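Local coordinates for protein Gp26 (Listeria phage P40, PDB 4JZ5) that probably cleaves the glycan strands of Listeria peptidoglycan, acting as the glycosyl hydrolase family 25 catalytic domain of the phage endolysin ply40, at residues 126-131 and 157-162. Residues are numbered along the deposited sequence; the frame is centred on the assembly and turned at random.
Sequences GNVVNE and KTHDLD
Val129 and Leu161 bring the two backbones nearest, with CA atoms 6.0 Å apart, where the first turn of helix 128-143 meets the chain just leaving helix 153-158. That second helix ends in a Schellman motif: Asp160, at positive phi (64°), is its C-prime residue, with Leu161 N bonded back to Trp156 O and a weak bond from Asp160 N to Lys157 O. In the α/β-barrel fold of family 25, the contact joins the start of the helix preceding strand 147-152 to the turn beyond the short helix that follows this strand. On the facing helix Asn127 is the N-cap, its OD1 accepting from Asn130 N at 2.9 Å.

Val128 faces the turn, and both its methyls make contact. CG1, anti to the backbone N (chi1 164°), packs against Leu161 CD2 at 3.8 Å, while Val128 CG2 lies obliquely off the His159 ring, 4.1 Å from His159 CD2. The imidazole is fixed from its own side, ND1 bonding to Phe155 O and the ring stacking on Phe155. Leu161 also rests on Leu149 and Ala151 of strand 147-152, which ties this apolar patch to the barrel wall. Val129 reaches the turn with CG2, which sits 3.7 Å from Asp160 CB and close to the carbonyl oxygens of His159 and Asp160.

Polar links between the segments run through water. One molecule accepts from Asn127 ND2 and donates to Asp160 OD2; a second accepts from Val129 N, in the helix's first turn, and donates to His159 O at 2.8 Å.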
loop_
_atom_site.group_PDB
_atom_site.type_symbol
_atom_site.label_atom_id
_atom_site.label_comp_id
_atom_site.label_asym_id
_atom_site.label_seq_id
_atom_site.Cartn_x
_atom_site.Cartn_y
_atom_site.Cartn_z
ATOM N N GLY A 126 2.938 -14.076 -20.309
ATOM C CA GLY A 126 2.556 -14.695 -19.062
ATOM C C GLY A 126 1.266 -14.174 -18.470
ATOM O O GLY A 126 0.563 -13.362 -19.077
ATOM N N ASN A 127 0.955 -14.687 -17.282
ATOM C CA ASN A 127 -0.356 -14.505 -16.663
ATOM C C ASN A 127 -0.239 -13.609 -15.428
ATOM O O ASN A 127 0.643 -13.804 -14.589
ATOM C CB ASN A 127 -0.903 -15.906 -16.333
ATOM C CG ASN A 127 -2.158 -15.885 -15.505
ATOM O OD1 ASN A 127 -2.090 -16.010 -14.274
ATOM N ND2 ASN A 127 -3.310 -15.751 -16.154
ATOM N N VAL A 128 -1.113 -12.607 -15.310
ATOM C CA VAL A 128 -1.030 -11.651 -14.222
ATOM C C VAL A 128 -1.154 -12.331 -12.852
ATOM O O VAL A 128 -0.384 -12.009 -11.952
ATOM C CB VAL A 128 -2.066 -10.522 -14.405
ATOM C CG1 VAL A 128 -2.275 -9.749 -13.112
ATOM C CG2 VAL A 128 -1.625 -9.590 -15.540
ATOM N N VAL A 129 -2.129 -13.215 -12.681
ATOM C CA VAL A 129 -2.270 -13.909 -11.407
ATOM C C VAL A 129 -0.981 -14.616 -11.020
ATOM O O VAL A 129 -0.493 -14.471 -9.896
ATOM C CB VAL A 129 -3.449 -14.886 -11.445
ATOM C CG1 VAL A 129 -3.390 -15.896 -10.292
ATOM C CG2 VAL A 129 -4.762 -14.132 -11.447
ATOM N N ASN A 130 -0.423 -15.376 -11.950
ATOM C CA ASN A 130 0.743 -16.163 -11.615
ATOM C C ASN A 130 1.930 -15.278 -11.252
ATOM O O ASN A 130 2.665 -15.582 -10.307
ATOM C CB ASN A 130 1.129 -17.096 -12.756
ATOM C CG ASN A 130 0.166 -18.259 -12.930
ATOM O OD1 ASN A 130 -0.704 -18.509 -12.094
ATOM N ND2 ASN A 130 0.323 -18.975 -14.031
ATOM N N GLU A 131 2.123 -14.176 -11.980
ATOM C CA GLU A 131 3.268 -13.328 -11.705
ATOM C C GLU A 131 3.081 -12.553 -10.402
ATOM O O GLU A 131 4.031 -12.407 -9.639
ATOM C CB GLU A 131 3.566 -12.414 -12.888
ATOM C CG GLU A 131 4.014 -13.187 -14.136
ATOM C CD GLU A 131 5.271 -13.990 -13.909
ATOM O OE1 GLU A 131 6.217 -13.482 -13.294
ATOM O OE2 GLU A 131 5.300 -15.152 -14.350
ATOM N N LYS A 157 -11.120 -7.264 -11.004
ATOM C CA LYS A 157 -12.047 -8.221 -11.582
ATOM C C LYS A 157 -11.558 -8.734 -12.929
ATOM O O LYS A 157 -11.604 -9.940 -13.202
ATOM C CB LYS A 157 -13.421 -7.575 -11.758
ATOM C CG LYS A 157 -14.151 -7.321 -10.446
ATOM C CD LYS A 157 -15.578 -6.856 -10.647
ATOM C CE LYS A 157 -15.650 -5.487 -11.289
ATOM N NZ LYS A 157 -17.049 -4.962 -11.301
ATOM N N THR A 158 -11.115 -7.823 -13.789
ATOM C CA THR A 158 -10.792 -8.195 -15.162
ATOM C C THR A 158 -9.429 -8.852 -15.334
ATOM O O THR A 158 -9.105 -9.294 -16.436
ATOM C CB THR A 158 -10.895 -6.990 -16.117
ATOM O OG1 THR A 158 -9.924 -6.000 -15.752
ATOM C CG2 THR A 158 -12.307 -6.404 -16.103
ATOM N N HIS A 159 -8.649 -8.948 -14.258
ATOM C CA HIS A 159 -7.393 -9.689 -14.285
ATOM C C HIS A 159 -7.382 -10.879 -13.346
ATOM O O HIS A 159 -6.328 -11.475 -13.109
ATOM C CB HIS A 159 -6.212 -8.764 -14.026
ATOM C CG HIS A 159 -6.027 -7.749 -15.104
ATOM N ND1 HIS A 159 -6.816 -6.626 -15.207
ATOM C CD2 HIS A 159 -5.207 -7.734 -16.184
ATOM C CE1 HIS A 159 -6.467 -5.943 -16.285
ATOM N NE2 HIS A 159 -5.483 -6.590 -16.888
ATOM N N ASP A 160 -8.552 -11.246 -12.834
ATOM C CA ASP A 160 -8.707 -12.450 -12.011
ATOM C C ASP A 160 -7.941 -12.372 -10.707
ATOM O O ASP A 160 -7.521 -13.404 -10.196
ATOM C CB ASP A 160 -8.205 -13.704 -12.748
ATOM C CG ASP A 160 -9.194 -14.262 -13.711
ATOM O OD1 ASP A 160 -10.355 -13.811 -13.722
ATOM O OD2 ASP A 160 -8.799 -15.189 -14.445
ATOM N N LEU A 161 -7.771 -11.183 -10.147
ATOM C CA LEU A 161 -6.947 -11.074 -8.952
ATOM C C LEU A 161 -7.507 -11.821 -7.740
ATOM O O LEU A 161 -6.765 -12.085 -6.804
ATOM C CB LEU A 161 -6.655 -9.605 -8.602
ATOM C CG LEU A 161 -5.841 -8.827 -9.647
ATOM C CD1 LEU A 161 -5.436 -7.473 -9.075
ATOM C CD2 LEU A 161 -4.623 -9.593 -10.141
ATOM N N ASP A 162 -8.788 -12.198 -7.756
ATOM C CA ASP A 162 -9.319 -13.068 -6.708
ATOM C C ASP A 162 -8.523 -14.372 -6.588
ATOM O O ASP A 162 -8.522 -15.008 -5.526
ATOM C CB ASP A 162 -10.795 -13.405 -6.950
ATOM C CG ASP A 162 -11.735 -12.277 -6.561
ATOM O OD1 ASP A 162 -11.311 -11.363 -5.842
ATOM O OD2 ASP A 162 -12.928 -12.347 -6.952
HETATM O O HOH W 1 -5.845 -15.521 -14.516
HETATM O O HOH W 2 -4.605 -13.006 -14.706
#